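Local coordinates for protein carbonic anhydrase (Trichomonas vaginalis, PDB 6Y04) that probably catalyses the reversible hydration of carbon dioxide to hydrogencarbonate as a zinc-dependent beta-class carbonic anhydrase, at residues 64-76 with 143-156. Sequence-based numbering, arbitrary orientation.
Sequences GNGIWTTGLSDIV and NIKNSVRCVRENPL
Residues 64-72 run along helix 140-152 and the turn that follows it in the same chain direction, from G64 beside N143 to T70 beside N154; the CA atoms come closest at I67 and S147, 4.7 Å apart. No backbone-to-backbone hydrogen bond joins the segments, and side chains of 143-156 bond to the main chain of 64-71 instead. At the centre, I67 N gives S147 OG a nearly straight bond of 3.0 Å (168° at the hydrogen). That hydroxyl in turn donates to N143 O one helical turn back, reaching it from the face opposite S147 N; with its proton spent there, the oxygen is left to accept from I67 N. I67 O receives a CH...O contact from S147 CA at 3.5 Å. At the zinc-proximal end N143 ND2 makes a weak, bent bond to G64 O. At the other end N154 ND2 donates to G71 O at 3.1 Å, in the carbonyl plane, while N154 OD1 accepts from L156 N in an Asx turn that fixes the amide's orientation.

Between these polar grips I67 fills the apolar centre. With CG2 anti to the backbone N, the two branches reach neighbouring helix residues: CG2 meets C150 CB at 3.8 Å, while CG1 and CD1 rest on V151 CG2. Farther along, the L72 and L156 side chains cross at about a right angle, meeting through CD2 and CD1, and V76 CG1 packs against N154 ND2. On the sheet side of the helix, S147 and V151 also touch I93 of strand 90-96.

S73 then N-caps helix 74-85, its OG accepting from V76 N, and D74 hydrogen-bonds I75 of the second subunit. Segment 64-76 thus links the zinc site, where G64 and N65 lie close to the ligands C99 and C37, to the dimer interface of the alpha/beta fold of beta-class carbonic anhydrases.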
ATOM      1  N   GLY A  64      -2.932   8.247   2.965  1.00 24.05           N
ATOM      2  CA  GLY A  64      -3.010   9.499   2.229  1.00 25.34           C
ATOM      3  C   GLY A  64      -2.489   9.403   0.795  1.00 26.77           C
ATOM      4  O   GLY A  64      -2.496  10.400   0.074  1.00 28.09           O
ATOM      5  N   ASN A  65      -2.039   8.206   0.391  1.00 27.60           N
ATOM      6  CA  ASN A  65      -1.674   7.898  -0.989  1.00 28.73           C
ATOM      7  C   ASN A  65      -0.834   9.015  -1.621  1.00 28.98           C
ATOM      8  O   ASN A  65      -1.088   9.424  -2.757  1.00 27.79           O
ATOM      9  CB  ASN A  65      -2.909   7.604  -1.851  1.00 28.99           C
ATOM     10  CG  ASN A  65      -3.965   8.687  -1.763  1.00 28.88           C
ATOM     11  OD1 ASN A  65      -4.808   8.665  -0.867  1.00 30.15           O
ATOM     12  ND2 ASN A  65      -3.915   9.646  -2.674  1.00 27.19           N
ATOM     13  N   GLY A  66       0.172   9.493  -0.880  1.00 28.12           N
ATOM     14  CA  GLY A  66       0.901  10.685  -1.278  1.00 28.31           C
ATOM     15  C   GLY A  66       2.290  10.368  -1.823  1.00 29.31           C
ATOM     16  O   GLY A  66       2.996   9.503  -1.301  1.00 28.98           O
ATOM     17  N   ILE A  67       2.648  11.068  -2.903  1.00 28.81           N
ATOM     18  CA  ILE A  67       4.026  11.167  -3.352  1.00 27.99           C
ATOM     19  C   ILE A  67       4.397  12.642  -3.292  1.00 27.79           C
ATOM     20  O   ILE A  67       3.890  13.445  -4.070  1.00 28.00           O
ATOM     21  CB  ILE A  67       4.203  10.592  -4.775  1.00 27.25           C
ATOM     22  CG1 ILE A  67       3.718   9.144  -4.884  1.00 26.24           C
ATOM     23  CG2 ILE A  67       5.637  10.749  -5.260  1.00 26.46           C
ATOM     24  CD1 ILE A  67       2.236   9.018  -5.173  1.00 25.58           C
ATOM     25  N   TRP A  68       5.262  12.991  -2.339  1.00 28.85           N
ATOM     26  CA  TRP A  68       5.718  14.362  -2.200  1.00 29.06           C
ATOM     27  C   TRP A  68       7.167  14.480  -2.667  1.00 30.94           C
ATOM     28  O   TRP A  68       7.667  15.588  -2.855  1.00 33.20           O
ATOM     29  CB  TRP A  68       5.508  14.871  -0.765  1.00 28.08           C
ATOM     30  CG  TRP A  68       5.952  13.927   0.317  1.00 27.99           C
ATOM     31  CD1 TRP A  68       5.173  13.032   0.989  1.00 27.98           C
ATOM     32  CD2 TRP A  68       7.277  13.790   0.871  1.00 28.14           C
ATOM     33  NE1 TRP A  68       5.916  12.346   1.911  1.00 27.56           N
ATOM     34  CE2 TRP A  68       7.210  12.789   1.868  1.00 28.08           C
ATOM     35  CE3 TRP A  68       8.514  14.412   0.632  1.00 29.69           C
ATOM     36  CZ2 TRP A  68       8.326  12.401   2.617  1.00 28.43           C
ATOM     37  CZ3 TRP A  68       9.621  14.024   1.360  1.00 28.67           C
ATOM     38  CH2 TRP A  68       9.523  13.030   2.342  1.00 29.26           C
ATOM     39  N   THR A  69       7.825  13.329  -2.863  1.00 31.73           N
ATOM     40  CA  THR A  69       9.240  13.274  -3.197  1.00 33.25           C
ATOM     41  C   THR A  69       9.421  13.003  -4.688  1.00 33.44           C
ATOM     42  O   THR A  69       8.577  12.349  -5.310  1.00 35.38           O
ATOM     43  CB  THR A  69       9.960  12.194  -2.372  1.00 34.33           C
ATOM     44  OG1 THR A  69      11.366  12.374  -2.543  1.00 34.97           O
ATOM     45  CG2 THR A  69       9.591  10.780  -2.770  1.00 34.06           C
ATOM     46  N   THR A  70      10.530  13.506  -5.244  1.00 33.49           N
ATOM     47  CA  THR A  70      10.967  13.099  -6.575  1.00 34.96           C
ATOM     48  C   THR A  70      12.207  12.205  -6.484  1.00 34.56           C
ATOM     49  O   THR A  70      12.812  11.876  -7.502  1.00 38.33           O
ATOM     50  CB  THR A  70      11.114  14.278  -7.550  1.00 35.29           C
ATOM     51  OG1 THR A  70      12.294  15.004  -7.202  1.00 33.86           O
ATOM     52  CG2 THR A  70       9.901  15.187  -7.596  1.00 34.90           C
ATOM     53  N   GLY A  71      12.571  11.810  -5.259  1.00 32.46           N
ATOM     54  CA  GLY A  71      13.530  10.743  -5.022  1.00 31.00           C
ATOM     55  C   GLY A  71      12.834   9.381  -4.979  1.00 30.39           C
ATOM     56  O   GLY A  71      11.985   9.081  -5.818  1.00 29.61           O
ATOM     57  N   LEU A  72      13.196   8.571  -3.975  1.00 29.52           N
ATOM     58  CA  LEU A  72      12.623   7.244  -3.803  1.00 27.56           C
ATOM     59  C   LEU A  72      11.795   7.195  -2.524  1.00 26.33           C
ATOM     60  O   LEU A  72      12.061   7.920  -1.573  1.00 28.06           O
ATOM     61  CB  LEU A  72      13.746   6.202  -3.763  1.00 26.14           C
ATOM     62  CG  LEU A  72      14.556   6.051  -5.049  1.00 26.32           C
ATOM     63  CD1 LEU A  72      15.701   5.076  -4.837  1.00 26.58           C
ATOM     64  CD2 LEU A  72      13.674   5.576  -6.198  1.00 25.49           C
ATOM     65  N   SER A  73      10.782   6.327  -2.534  1.00 25.60           N
ATOM     66  CA  SER A  73       9.939   6.016  -1.390  1.00 22.86           C
ATOM     67  C   SER A  73       9.361   4.629  -1.636  1.00 21.02           C
ATOM     68  O   SER A  73       9.557   4.079  -2.715  1.00 20.88           O
ATOM     69  CB  SER A  73       8.841   7.047  -1.230  1.00 21.87           C
ATOM     70  OG  SER A  73       7.988   7.054  -2.367  1.00 22.17           O
ATOM     71  N   ASP A  74       8.650   4.081  -0.646  1.00 20.37           N
ATOM     72  CA  ASP A  74       7.945   2.814  -0.797  1.00 19.01           C
ATOM     73  C   ASP A  74       7.053   2.871  -2.041  1.00 18.66           C
ATOM     74  O   ASP A  74       7.068   1.951  -2.863  1.00 18.92           O
ATOM     75  CB  ASP A  74       7.102   2.471   0.442  1.00 19.22           C
ATOM     76  CG  ASP A  74       7.874   2.170   1.719  1.00 19.48           C
ATOM     77  OD1 ASP A  74       9.028   1.727   1.628  1.00 19.62           O
ATOM     78  OD2 ASP A  74       7.313   2.386   2.802  1.00 20.07           O
ATOM     79  N   ILE A  75       6.286   3.964  -2.178  1.00 17.34           N
ATOM     80  CA  ILE A  75       5.296   4.078  -3.238  1.00 16.48           C
ATOM     81  C   ILE A  75       6.008   4.170  -4.584  1.00 15.77           C
ATOM     82  O   ILE A  75       5.664   3.451  -5.520  1.00 17.14           O
ATOM     83  CB  ILE A  75       4.306   5.236  -2.994  1.00 16.24           C
ATOM     84  CG1 ILE A  75       3.371   4.923  -1.825  1.00 16.30           C
ATOM     85  CG2 ILE A  75       3.507   5.533  -4.254  1.00 16.21           C
ATOM     86  CD1 ILE A  75       2.339   6.001  -1.555  1.00 16.07           C
ATOM     87  N   VAL A  76       7.019   5.032  -4.657  1.00 14.97           N
ATOM     88  CA  VAL A  76       7.748   5.254  -5.893  1.00 14.26           C
ATOM     89  C   VAL A  76       8.382   3.948  -6.375  1.00 13.70           C
ATOM     90  O   VAL A  76       8.223   3.582  -7.532  1.00 14.13           O
ATOM     91  CB  VAL A  76       8.757   6.411  -5.756  1.00 14.37           C
ATOM     92  CG1 VAL A  76       9.830   6.349  -6.827  1.00 14.79           C
ATOM     93  CG2 VAL A  76       8.050   7.760  -5.796  1.00 14.13           C
ATOM     94  N   ASN A 143      -3.650  17.093  -2.801  1.00 26.83           N
ATOM     95  CA  ASN A 143      -2.708  15.997  -2.644  1.00 26.48           C
ATOM     96  C   ASN A 143      -2.675  15.143  -3.910  1.00 24.98           C
ATOM     97  O   ASN A 143      -1.607  14.689  -4.317  1.00 24.46           O
ATOM     98  CB  ASN A 143      -2.978  15.150  -1.392  1.00 27.25           C
ATOM     99  CG  ASN A 143      -2.036  13.965  -1.275  1.00 29.53           C
ATOM    100  OD1 ASN A 143      -0.846  14.134  -0.995  1.00 29.99           O
ATOM    101  ND2 ASN A 143      -2.546  12.764  -1.515  1.00 29.86           N
ATOM    102  N   ILE A 144      -3.846  14.923  -4.519  1.00 23.71           N
ATOM    103  CA  ILE A 144      -3.924  14.161  -5.755  1.00 23.85           C
ATOM    104  C   ILE A 144      -3.143  14.900  -6.840  1.00 23.83           C
ATOM    105  O   ILE A 144      -2.273  14.316  -7.484  1.00 23.67           O
ATOM    106  CB  ILE A 144      -5.380  13.894  -6.183  1.00 23.72           C
ATOM    107  CG1 ILE A 144      -6.089  12.909  -5.253  1.00 23.79           C
ATOM    108  CG2 ILE A 144      -5.432  13.411  -7.630  1.00 23.87           C
ATOM    109  CD1 ILE A 144      -7.605  13.053  -5.253  1.00 23.35           C
ATOM    110  N   LYS A 145      -3.458  16.188  -7.018  1.00 24.08           N
ATOM    111  CA  LYS A 145      -2.841  17.016  -8.043  1.00 24.12           C
ATOM    112  C   LYS A 145      -1.324  17.039  -7.860  1.00 24.22           C
ATOM    113  O   LYS A 145      -0.581  16.909  -8.828  1.00 24.70           O
ATOM    114  CB  LYS A 145      -3.448  18.423  -8.021  1.00 23.84           C
ATOM    115  CG  LYS A 145      -4.743  18.584  -8.808  1.00 23.49           C
ATOM    116  CD  LYS A 145      -5.572  19.801  -8.431  1.00 24.05           C
ATOM    117  CE  LYS A 145      -6.677  20.079  -9.429  1.00 24.86           C
ATOM    118  NZ  LYS A 145      -7.702  21.016  -8.907  1.00 26.47           N
ATOM    119  N   ASN A 146      -0.878  17.187  -6.607  1.00 25.19           N
ATOM    120  CA  ASN A 146       0.532  17.303  -6.258  1.00 24.72           C
ATOM    121  C   ASN A 146       1.236  15.953  -6.422  1.00 22.91           C
ATOM    122  O   ASN A 146       2.389  15.890  -6.848  1.00 21.76           O
ATOM    123  CB  ASN A 146       0.690  17.905  -4.859  1.00 27.54           C
ATOM    124  CG  ASN A 146       2.108  18.346  -4.544  1.00 30.94           C
ATOM    125  OD1 ASN A 146       2.470  19.493  -4.792  1.00 33.69           O
ATOM    126  ND2 ASN A 146       2.920  17.450  -3.999  1.00 32.00           N
ATOM    127  N   SER A 147       0.532  14.870  -6.087  1.00 20.99           N
ATOM    128  CA  SER A 147       1.088  13.534  -6.191  1.00 20.10           C
ATOM    129  C   SER A 147       1.295  13.170  -7.654  1.00 20.17           C
ATOM    130  O   SER A 147       2.340  12.639  -8.016  1.00 19.71           O
ATOM    131  CB  SER A 147       0.218  12.532  -5.494  1.00 19.08           C
ATOM    132  OG  SER A 147       0.412  12.621  -4.100  1.00 18.02           O
ATOM    133  N   VAL A 148       0.295  13.486  -8.484  1.00 20.61           N
ATOM    134  CA  VAL A 148       0.388  13.251  -9.917  1.00 21.66           C
ATOM    135  C   VAL A 148       1.565  14.043 -10.487  1.00 22.30           C
ATOM    136  O   VAL A 148       2.232  13.578 -11.404  1.00 21.81           O
ATOM    137  CB  VAL A 148      -0.940  13.565 -10.635  1.00 20.92           C
ATOM    138  CG1 VAL A 148      -0.805  13.515 -12.147  1.00 19.75           C
ATOM    139  CG2 VAL A 148      -2.039  12.626 -10.175  1.00 20.49           C
ATOM    140  N   ARG A 149       1.835  15.222  -9.917  1.00 23.92           N
ATOM    141  CA  ARG A 149       2.938  16.046 -10.389  1.00 26.37           C
ATOM    142  C   ARG A 149       4.273  15.405 -10.016  1.00 24.77           C
ATOM    143  O   ARG A 149       5.175  15.348 -10.844  1.00 23.63           O
ATOM    144  CB  ARG A 149       2.819  17.483  -9.874  1.00 29.14           C
ATOM    145  CG  ARG A 149       3.717  18.468 -10.606  1.00 33.01           C
ATOM    146  CD  ARG A 149       3.956  19.763  -9.846  1.00 36.51           C
ATOM    147  NE  ARG A 149       3.873  19.564  -8.402  1.00 40.79           N
ATOM    148  CZ  ARG A 149       4.894  19.615  -7.545  1.00 42.86           C
ATOM    149  NH1 ARG A 149       6.116  19.913  -7.962  1.00 41.19           N
ATOM    150  NH2 ARG A 149       4.679  19.402  -6.258  1.00 41.97           N
ATOM    151  N   CYS A 150       4.385  14.914  -8.775  1.00 25.44           N
ATOM    152  CA  CYS A 150       5.652  14.406  -8.266  1.00 25.97           C
ATOM    153  C   CYS A 150       6.049  13.099  -8.952  1.00 25.15           C
ATOM    154  O   CYS A 150       7.234  12.835  -9.128  1.00 25.73           O
ATOM    155  CB  CYS A 150       5.650  14.245  -6.748  1.00 26.41           C
ATOM    156  SG  CYS A 150       5.779  15.831  -5.872  1.00 30.52           S
ATOM    157  N   VAL A 151       5.061  12.286  -9.332  1.00 24.46           N
ATOM    158  CA  VAL A 151       5.345  11.079 -10.089  1.00 25.01           C
ATOM    159  C   VAL A 151       5.818  11.477 -11.488  1.00 26.13           C
ATOM    160  O   VAL A 151       6.807  10.944 -11.985  1.00 24.64           O
ATOM    161  CB  VAL A 151       4.148  10.109 -10.114  1.00 23.96           C
ATOM    162  CG1 VAL A 151       4.460   8.845 -10.904  1.00 23.47           C
ATOM    163  CG2 VAL A 151       3.697   9.747  -8.709  1.00 23.01           C
ATOM    164  N   ARG A 152       5.120  12.447 -12.096  1.00 28.16           N
ATOM    165  CA  ARG A 152       5.442  12.933 -13.432  1.00 30.12           C
ATOM    166  C   ARG A 152       6.893  13.414 -13.500  1.00 30.95           C
ATOM    167  O   ARG A 152       7.633  13.023 -14.399  1.00 31.74           O
ATOM    168  CB  ARG A 152       4.425  13.994 -13.871  1.00 30.74           C
ATOM    169  CG  ARG A 152       4.691  14.627 -15.231  1.00 31.03           C
ATOM    170  CD  ARG A 152       5.286  13.669 -16.252  1.00 31.37           C
ATOM    171  NE  ARG A 152       4.325  12.792 -16.914  1.00 30.33           N
ATOM    172  CZ  ARG A 152       4.525  11.506 -17.187  1.00 28.36           C
ATOM    173  NH1 ARG A 152       5.644  10.900 -16.827  1.00 27.01           N
ATOM    174  NH2 ARG A 152       3.584  10.823 -17.805  1.00 28.87           N
ATOM    175  N   GLU A 153       7.294  14.246 -12.532  1.00 32.72           N
ATOM    176  CA  GLU A 153       8.589  14.912 -12.549  1.00 32.18           C
ATOM    177  C   GLU A 153       9.681  13.999 -12.002  1.00 30.67           C
ATOM    178  O   GLU A 153      10.827  14.423 -11.883  1.00 30.37           O
ATOM    179  CB  GLU A 153       8.519  16.245 -11.802  1.00 32.68           C
ATOM    180  CG  GLU A 153       7.964  17.362 -12.669  1.00 35.89           C
ATOM    181  CD  GLU A 153       7.331  18.547 -11.952  1.00 38.08           C
ATOM    182  OE1 GLU A 153       7.711  18.821 -10.789  1.00 38.44           O
ATOM    183  OE2 GLU A 153       6.452  19.194 -12.561  1.00 37.86           O
ATOM    184  N   ASN A 154       9.314  12.755 -11.667  1.00 29.67           N
ATOM    185  CA  ASN A 154      10.289  11.782 -11.203  1.00 30.02           C
ATOM    186  C   ASN A 154      11.146  11.354 -12.391  1.00 30.63           C
ATOM    187  O   ASN A 154      10.623  10.873 -13.396  1.00 31.19           O
ATOM    188  CB  ASN A 154       9.647  10.599 -10.467  1.00 29.49           C
ATOM    189  CG  ASN A 154      10.652   9.748  -9.716  1.00 29.36           C
ATOM    190  OD1 ASN A 154      11.592   9.228 -10.305  1.00 29.97           O
ATOM    191  ND2 ASN A 154      10.467   9.587  -8.417  1.00 29.01           N
ATOM    192  N   PRO A 155      12.486  11.521 -12.310  1.00 30.46           N
ATOM    193  CA  PRO A 155      13.376  11.237 -13.437  1.00 30.19           C
ATOM    194  C   PRO A 155      13.498   9.754 -13.776  1.00 28.97           C
ATOM    195  O   PRO A 155      14.006   9.393 -14.835  1.00 29.16           O
ATOM    196  CB  PRO A 155      14.733  11.794 -12.973  1.00 30.42           C
ATOM    197  CG  PRO A 155      14.668  11.755 -11.461  1.00 31.18           C
ATOM    198  CD  PRO A 155      13.213  11.999 -11.122  1.00 32.19           C
ATOM    199  N   LEU A 156      13.021   8.893 -12.872  1.00 27.07           N
ATOM    200  CA  LEU A 156      13.123   7.459 -13.079  1.00 25.42           C
ATOM    201  C   LEU A 156      11.876   6.940 -13.797  1.00 24.83           C
ATOM    202  O   LEU A 156      11.816   5.764 -14.144  1.00 23.74           O
ATOM    203  CB  LEU A 156      13.309   6.758 -11.730  1.00 25.12           C
ATOM    204  CG  LEU A 156      14.592   7.062 -10.956  1.00 24.62           C
ATOM    205  CD1 LEU A 156      14.842   5.993  -9.908  1.00 24.71           C
ATOM    206  CD2 LEU A 156      15.794   7.185 -11.879  1.00 24.68           C
TER